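Local coordinates for StAR-related lipid transfer protein 13 (Homo sapiens, PDB 2PSO), which stimulates GTP hydrolysis by RhoA and perhaps Cdc42, and ends in the START domain described here, a lipid-binding module, at residues K109-L114 with V158-A163; V94-H99 with Q117-Q122; L91-V94 with H99-D102. All coordinates share one frame; numbering follows the deposited sequence.

Contact 1. Residues K109-L114 with V158-A163; sequences KVVETL and VEHEEA
Val-111 and Glu-112 meet the imidazole of His-160 from two directions, the valine over a face and the carboxylate at the rim. CG1 of Val-111 lies 3.6 Å from the centroid of the His-160 ring, a CH-pi contact displaced toward the CG-ND1 bond. It reaches there because it stands anti to the backbone N (chi1 162°). The extended Glu-112 side chain crosses the histidine at about a right angle, and its OE1 accepts a nearly straight hydrogen bond of 2.7 Å from His-160 NE2. OE1 lies close to the ring plane, although the carboxylate is turned 76° against it. Histidine suits this place because its other nitrogen, ND1, accepts from the backbone N of Glu-162, 3.2 Å away, within the type I turn His-160 to Ala-163. With an alanine here, OE1 of Glu-112 would probably lose its donor, CG1 of Val-111 the ring it covers, and Glu-162 N its acceptor. Two successive strand residues can both face the loop because Val-111 and Glu-112 form a classic beta bulge opposite Ile-120 of strand 118-125. The turn, in the loop between strands 151-157 and 169-182, packs against the edge strand 109-115, with His-160 also touching Ile-120.

Contact 2. Residues V94-H99 with Q117-Q122; sequences VLRERH and QTEIYQ
Arg-96 reaches Glu-119 through a chain that leaves with CG anti to its carbonyl carbon, beside the backbone N (chi1 -58°), and then bends at chi2 (-70°) before running straight to the guanidinium. Glu-119, extended beyond CG, comes from the opposite direction, and the two ends meet in an end-on, two-nitrogen salt bridge. NH1 of Arg-96 gives OE1 of Glu-119 a nearly straight hydrogen bond of 2.8 Å, with OE1 in the guanidinium plane. The bond from NH2 of Arg-96 to OE2 of Glu-119, 3.0 Å on the syn lone pair, is more bent, OE2 being tilted out of that plane; guanidinium and carboxylate are turned 45° apart. CD2 of Leu-95 covers one guanidinium face over its centre, while CE1 of Tyr-121 stands 4.0 Å from NH2 of Arg-96. Arginine fits this place because it is long enough to bridge to strand 118-125 and carries paired donors for a carboxylate. OE2 of Glu-119 also forms a salt bridge with Arg-140 of strand 134-143, which makes a cation-pi contact with Tyr-121. A buried glutamate with its charge matched by two arginines is likely to remain ionised, and the pairing ties helix 87-96 to the START sheet by directional, ionic links.

Contact 3. Residues L91-V94 with H99-D102; sequences LNRV and HLWD
Trp-101 turns back onto Arg-93 and Val-94, so that the chain leaving helix 87-96 folds against the helix's last turns, within the helix-grip fold of the START domain. The polar link is a single hydrogen bond, from NE1 of Trp-101 to the backbone O of Arg-93, 2.8 Å long and nearly straight. The oxygen lies in the plane of the indole, at its edge, whereas the donor sits well above the carbonyl plane rather than on a lone pair. Tryptophan suits the site because it joins one N-H to a broad apolar surface. Its CG lies between the backbone N and the carbonyl carbon (chi1 52°), which brings the ring back toward the helix.

Apolar packing follows along the same ring. CZ2 of Trp-101 approaches CA of Val-94 at 3.9 Å and CG1 of that valine at 4.1 Å, a compact branched partner that can sit close to the indole. Ile-221 of helix 209-223 touches both Val-94 and Trp-101, so this patch is part of the packing between the two helices.

The charged residue takes part mainly through its hydrocarbon chain. Arg-93 bends at chi2 and chi3, which turns its charged end away from the indole, where NE forms a salt bridge with OE1 of Glu-97 and the same guanidinium makes a cation-pi contact with Phe-225. CD2 of Leu-100 comes within 3.9 Å of NE of Arg-93, the leucine crossing the arginine at about a right angle. The methylenes slide past the pyrrole side of the indole, CD of Arg-93 lying 3.5 Å from CD1 of Trp-101.

Contacts 2 and 3 both use helix 87-96, their centres only about 9 Å apart, yet they bind it differently. Contact 3 is local and partly buried, holding the helix to the chain that follows it through an indole hydrogen bond and apolar packing. Contact 2 is an ionic link from an exposed arginine to a buried glutamate on strand 118-125. Contact 1 is partly buried and peripheral, its centre about 20 Å from that of the chain, and clasps a loop to strand 109-115 with a histidine-carboxylate pair. Contacts 1 and 2 meet through the neighbouring strands 109-115 and 118-125, where Ile-120 pairs with the bulge; contacts 1 and 3 do not touch.

Contact 1. Residues K109-L114 with V158-A163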
# COMPACT_ATOMS: atom_id res chain seq x y z
N LYS A 109 -13.54 11.48 4.40
CA LYS A 109 -14.63 11.46 5.37
C LYS A 109 -14.74 10.07 5.97
O LYS A 109 -14.65 9.07 5.26
CB LYS A 109 -15.97 11.87 4.71
N VAL A 110 -14.91 10.01 7.28
CA VAL A 110 -15.44 8.80 7.91
C VAL A 110 -16.87 8.73 7.44
O VAL A 110 -17.58 9.72 7.49
CB VAL A 110 -15.44 8.91 9.41
CG1 VAL A 110 -16.32 7.85 9.99
CG2 VAL A 110 -14.03 8.77 9.98
N VAL A 111 -17.30 7.58 6.94
CA VAL A 111 -18.62 7.48 6.34
C VAL A 111 -19.55 6.80 7.31
O VAL A 111 -20.75 7.09 7.37
CB VAL A 111 -18.56 6.72 5.00
CG1 VAL A 111 -19.93 6.23 4.57
CG2 VAL A 111 -17.99 7.63 3.93
N GLU A 112 -18.99 5.91 8.10
CA GLU A 112 -19.77 5.24 9.10
C GLU A 112 -18.78 4.76 10.13
O GLU A 112 -17.65 4.43 9.80
CB GLU A 112 -20.60 4.08 8.51
CG GLU A 112 -21.76 3.65 9.41
CD GLU A 112 -22.55 2.46 8.89
OE1 GLU A 112 -22.77 2.33 7.66
OE2 GLU A 112 -22.99 1.65 9.75
N THR A 113 -19.19 4.75 11.39
CA THR A 113 -18.35 4.17 12.40
C THR A 113 -19.01 2.87 12.82
O THR A 113 -20.19 2.85 13.16
CB THR A 113 -18.19 5.12 13.57
OG1 THR A 113 -17.39 6.23 13.13
CG2 THR A 113 -17.49 4.44 14.72
N LEU A 114 -18.26 1.77 12.75
CA LEU A 114 -18.86 0.49 13.04
C LEU A 114 -18.62 0.08 14.47
O LEU A 114 -19.52 -0.47 15.09
CB LEU A 114 -18.36 -0.58 12.08
CG LEU A 114 -18.76 -0.30 10.65
CD1 LEU A 114 -18.30 -1.46 9.82
CD2 LEU A 114 -20.26 -0.09 10.52
N VAL A 158 -14.98 -1.41 -0.15
CA VAL A 158 -16.38 -1.81 -0.06
C VAL A 158 -17.19 -0.78 -0.82
O VAL A 158 -16.63 0.16 -1.38
CB VAL A 158 -16.88 -1.84 1.40
CG1 VAL A 158 -16.11 -2.86 2.22
CG2 VAL A 158 -16.75 -0.47 2.01
N GLU A 159 -18.50 -0.95 -0.84
CA GLU A 159 -19.40 0.08 -1.32
C GLU A 159 -20.24 0.62 -0.17
O GLU A 159 -20.64 -0.14 0.72
CB GLU A 159 -20.35 -0.50 -2.34
CG GLU A 159 -19.74 -0.68 -3.70
CD GLU A 159 -20.66 -1.48 -4.58
OE1 GLU A 159 -20.18 -2.05 -5.58
OE2 GLU A 159 -21.86 -1.53 -4.23
N HIS A 160 -20.53 1.90 -0.19
CA HIS A 160 -21.45 2.43 0.81
C HIS A 160 -22.56 3.18 0.14
O HIS A 160 -22.33 3.90 -0.81
CB HIS A 160 -20.76 3.33 1.85
CG HIS A 160 -21.51 3.39 3.15
ND1 HIS A 160 -22.47 4.33 3.41
CD2 HIS A 160 -21.50 2.55 4.22
CE1 HIS A 160 -23.00 4.10 4.60
NE2 HIS A 160 -22.42 3.03 5.11
N GLU A 161 -23.77 3.04 0.67
CA GLU A 161 -24.93 3.76 0.14
C GLU A 161 -24.77 5.29 0.16
O GLU A 161 -25.58 5.99 -0.43
CB GLU A 161 -26.21 3.34 0.88
N GLU A 162 -23.73 5.80 0.81
CA GLU A 162 -23.52 7.24 0.95
C GLU A 162 -22.19 7.72 0.41
O GLU A 162 -21.87 8.91 0.48
CB GLU A 162 -23.64 7.66 2.41
CG GLU A 162 -25.05 7.56 2.93
CD GLU A 162 -25.16 7.97 4.38
OE1 GLU A 162 -24.61 9.05 4.71
OE2 GLU A 162 -25.78 7.23 5.17
N ALA A 163 -21.40 6.80 -0.12
CA ALA A 163 -20.14 7.15 -0.73
C ALA A 163 -20.22 7.05 -2.26
O ALA A 163 -19.76 6.07 -2.86
CB ALA A 163 -19.06 6.25 -0.19

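Contact 2. Residues V94-H99 with Q117-Q122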
# COMPACT_ATOMS: atom_id res chain seq x y z
N VAL A 94 -0.58 7.39 9.84
CA VAL A 94 -1.19 6.81 8.64
C VAL A 94 -2.71 6.98 8.73
O VAL A 94 -3.40 7.22 7.74
CB VAL A 94 -0.87 5.33 8.48
CG1 VAL A 94 -1.62 4.78 7.29
CG2 VAL A 94 0.60 5.11 8.32
N LEU A 95 -3.23 6.87 9.95
CA LEU A 95 -4.65 6.74 10.13
C LEU A 95 -5.35 8.08 10.05
O LEU A 95 -6.37 8.18 9.37
CB LEU A 95 -4.94 6.04 11.45
CG LEU A 95 -6.29 5.38 11.68
CD1 LEU A 95 -6.84 5.87 13.00
CD2 LEU A 95 -7.23 5.72 10.63
N ARG A 96 -4.85 9.11 10.74
CA ARG A 96 -5.56 10.41 10.74
C ARG A 96 -4.79 11.60 10.16
O ARG A 96 -5.27 12.73 10.21
CB ARG A 96 -5.99 10.76 12.13
CG ARG A 96 -6.89 9.73 12.82
CD ARG A 96 -8.26 9.70 12.17
NE ARG A 96 -9.00 8.57 12.72
CZ ARG A 96 -10.07 8.02 12.15
NH1 ARG A 96 -10.66 7.00 12.75
NH2 ARG A 96 -10.54 8.50 11.00
N GLU A 97 -3.60 11.36 9.60
CA GLU A 97 -2.72 12.48 9.29
C GLU A 97 -2.09 12.41 7.89
O GLU A 97 -0.96 12.83 7.69
CB GLU A 97 -1.61 12.58 10.33
CG GLU A 97 -2.09 13.08 11.66
CD GLU A 97 -0.96 13.45 12.59
OE1 GLU A 97 0.06 12.72 12.66
OE2 GLU A 97 -1.11 14.50 13.26
N ARG A 98 -2.82 11.87 6.93
CA ARG A 98 -2.23 11.52 5.66
C ARG A 98 -2.11 12.76 4.77
O ARG A 98 -1.43 12.78 3.75
CB ARG A 98 -3.05 10.39 5.04
CG ARG A 98 -2.68 10.06 3.65
CD ARG A 98 -3.43 8.90 3.12
NE ARG A 98 -2.79 8.48 1.88
CZ ARG A 98 -3.21 7.47 1.13
NH1 ARG A 98 -4.29 6.78 1.48
NH2 ARG A 98 -2.55 7.17 0.02
N HIS A 99 -2.77 13.84 5.18
CA HIS A 99 -2.64 15.11 4.48
C HIS A 99 -1.23 15.61 4.72
O HIS A 99 -0.70 16.38 3.92
CB HIS A 99 -3.68 16.11 4.96
CG HIS A 99 -3.89 16.10 6.44
ND1 HIS A 99 -3.24 16.98 7.29
CD2 HIS A 99 -4.66 15.31 7.23
CE1 HIS A 99 -3.61 16.73 8.53
NE2 HIS A 99 -4.47 15.72 8.53
N GLN A 117 -12.90 0.68 16.94
CA GLN A 117 -11.72 0.63 16.08
C GLN A 117 -11.90 0.17 14.63
O GLN A 117 -10.95 -0.24 13.99
CB GLN A 117 -10.59 -0.13 16.78
CG GLN A 117 -10.09 0.65 17.96
CD GLN A 117 -8.94 -0.00 18.65
OE1 GLN A 117 -8.50 -1.09 18.27
NE2 GLN A 117 -8.44 0.65 19.69
N THR A 118 -13.12 0.24 14.13
CA THR A 118 -13.36 -0.08 12.74
C THR A 118 -14.33 0.94 12.14
O THR A 118 -15.26 1.39 12.82
CB THR A 118 -13.91 -1.52 12.51
OG1 THR A 118 -15.33 -1.51 12.56
CG2 THR A 118 -13.41 -2.52 13.54
N GLU A 119 -14.11 1.26 10.86
CA GLU A 119 -14.87 2.31 10.20
C GLU A 119 -14.90 2.17 8.67
O GLU A 119 -14.13 1.40 8.07
CB GLU A 119 -14.29 3.68 10.59
CG GLU A 119 -13.29 4.29 9.64
CD GLU A 119 -12.56 5.47 10.26
OE1 GLU A 119 -12.76 5.72 11.48
OE2 GLU A 119 -11.78 6.16 9.56
N ILE A 120 -15.80 2.92 8.05
CA ILE A 120 -15.81 3.04 6.62
C ILE A 120 -15.27 4.41 6.17
O ILE A 120 -15.83 5.48 6.47
CB ILE A 120 -17.20 2.80 6.07
CG1 ILE A 120 -17.59 1.37 6.38
CG2 ILE A 120 -17.23 3.02 4.59
CD1 ILE A 120 -18.79 1.00 5.67
N TYR A 121 -14.16 4.39 5.48
CA TYR A 121 -13.46 5.62 5.22
C TYR A 121 -13.49 5.84 3.73
O TYR A 121 -13.45 4.89 2.97
CB TYR A 121 -12.02 5.49 5.71
CG TYR A 121 -11.31 6.78 5.90
CD1 TYR A 121 -11.75 7.70 6.83
CD2 TYR A 121 -10.17 7.08 5.17
CE1 TYR A 121 -11.10 8.88 7.02
CE2 TYR A 121 -9.49 8.27 5.36
CZ TYR A 121 -9.96 9.17 6.29
OH TYR A 121 -9.32 10.37 6.48
N GLN A 122 -13.56 7.08 3.30
CA GLN A 122 -13.61 7.35 1.87
C GLN A 122 -12.70 8.49 1.51
O GLN A 122 -12.83 9.56 2.07
CB GLN A 122 -15.05 7.66 1.45
CG GLN A 122 -15.19 8.49 0.21
CD GLN A 122 -16.31 9.50 0.35
OE1 GLN A 122 -16.06 10.68 0.60
NE2 GLN A 122 -17.54 9.05 0.20

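Contact 3. Residues L91-V94 with H99-D102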
# COMPACT_ATOMS: atom_id res chain seq x y z
N LEU A 91 1.20 5.02 13.50
CA LEU A 91 -0.12 4.54 13.18
C LEU A 91 -1.08 5.71 13.03
O LEU A 91 -1.88 5.75 12.09
CB LEU A 91 -0.56 3.55 14.25
CG LEU A 91 -1.96 2.89 14.29
CD1 LEU A 91 -2.91 3.91 14.78
CD2 LEU A 91 -2.46 2.30 12.98
N ASN A 92 -1.01 6.67 13.92
CA ASN A 92 -1.89 7.81 13.85
C ASN A 92 -1.49 8.59 12.61
O ASN A 92 -2.34 9.20 11.93
CB ASN A 92 -1.76 8.69 15.08
CG ASN A 92 -2.64 9.93 14.99
OD1 ASN A 92 -3.86 9.82 15.13
ND2 ASN A 92 -2.03 11.10 14.69
N ARG A 93 -0.21 8.55 12.28
CA ARG A 93 0.24 9.30 11.13
C ARG A 93 -0.40 8.72 9.88
O ARG A 93 -0.73 9.49 8.96
CB ARG A 93 1.75 9.29 10.99
CG ARG A 93 2.26 10.07 9.79
CD ARG A 93 1.73 11.52 9.72
NE ARG A 93 2.02 12.32 10.90
CZ ARG A 93 3.25 12.70 11.25
NH1 ARG A 93 3.44 13.41 12.34
NH2 ARG A 93 4.30 12.35 10.53
N VAL A 94 -0.58 7.39 9.84
CA VAL A 94 -1.19 6.81 8.64
C VAL A 94 -2.71 6.98 8.73
O VAL A 94 -3.40 7.22 7.74
CB VAL A 94 -0.87 5.33 8.48
CG1 VAL A 94 -1.62 4.78 7.29
CG2 VAL A 94 0.60 5.11 8.32
N HIS A 99 -2.77 13.84 5.18
CA HIS A 99 -2.64 15.11 4.48
C HIS A 99 -1.23 15.61 4.72
O HIS A 99 -0.70 16.38 3.92
CB HIS A 99 -3.68 16.11 4.96
CG HIS A 99 -3.89 16.10 6.44
ND1 HIS A 99 -3.24 16.98 7.29
CD2 HIS A 99 -4.66 15.31 7.23
CE1 HIS A 99 -3.61 16.73 8.53
NE2 HIS A 99 -4.47 15.72 8.53
N LEU A 100 -0.61 15.15 5.80
CA LEU A 100 0.78 15.47 6.10
C LEU A 100 1.81 14.66 5.32
O LEU A 100 3.00 14.84 5.53
CB LEU A 100 1.08 15.28 7.59
CG LEU A 100 1.12 16.43 8.60
CD1 LEU A 100 0.26 17.60 8.20
CD2 LEU A 100 0.71 15.89 9.98
N TRP A 101 1.39 13.73 4.47
CA TRP A 101 2.40 12.96 3.71
C TRP A 101 2.04 12.55 2.29
O TRP A 101 2.78 11.79 1.66
CB TRP A 101 2.89 11.76 4.49
CG TRP A 101 1.86 10.80 5.06
CD1 TRP A 101 1.40 10.78 6.34
CD2 TRP A 101 1.26 9.68 4.41
NE1 TRP A 101 0.55 9.73 6.53
CE2 TRP A 101 0.44 9.04 5.35
CE3 TRP A 101 1.33 9.15 3.12
CZ2 TRP A 101 -0.32 7.91 5.04
CZ3 TRP A 101 0.56 8.03 2.82
CH2 TRP A 101 -0.25 7.43 3.77
N ASP A 102 0.90 13.04 1.81
CA ASP A 102 0.40 12.70 0.53
C ASP A 102 -0.24 13.97 -0.02
O ASP A 102 -1.30 14.39 0.45
CB ASP A 102 -0.63 11.58 0.65
CG ASP A 102 -1.05 11.03 -0.70
OD1 ASP A 102 -0.78 11.67 -1.74
OD2 ASP A 102 -1.68 9.94 -0.71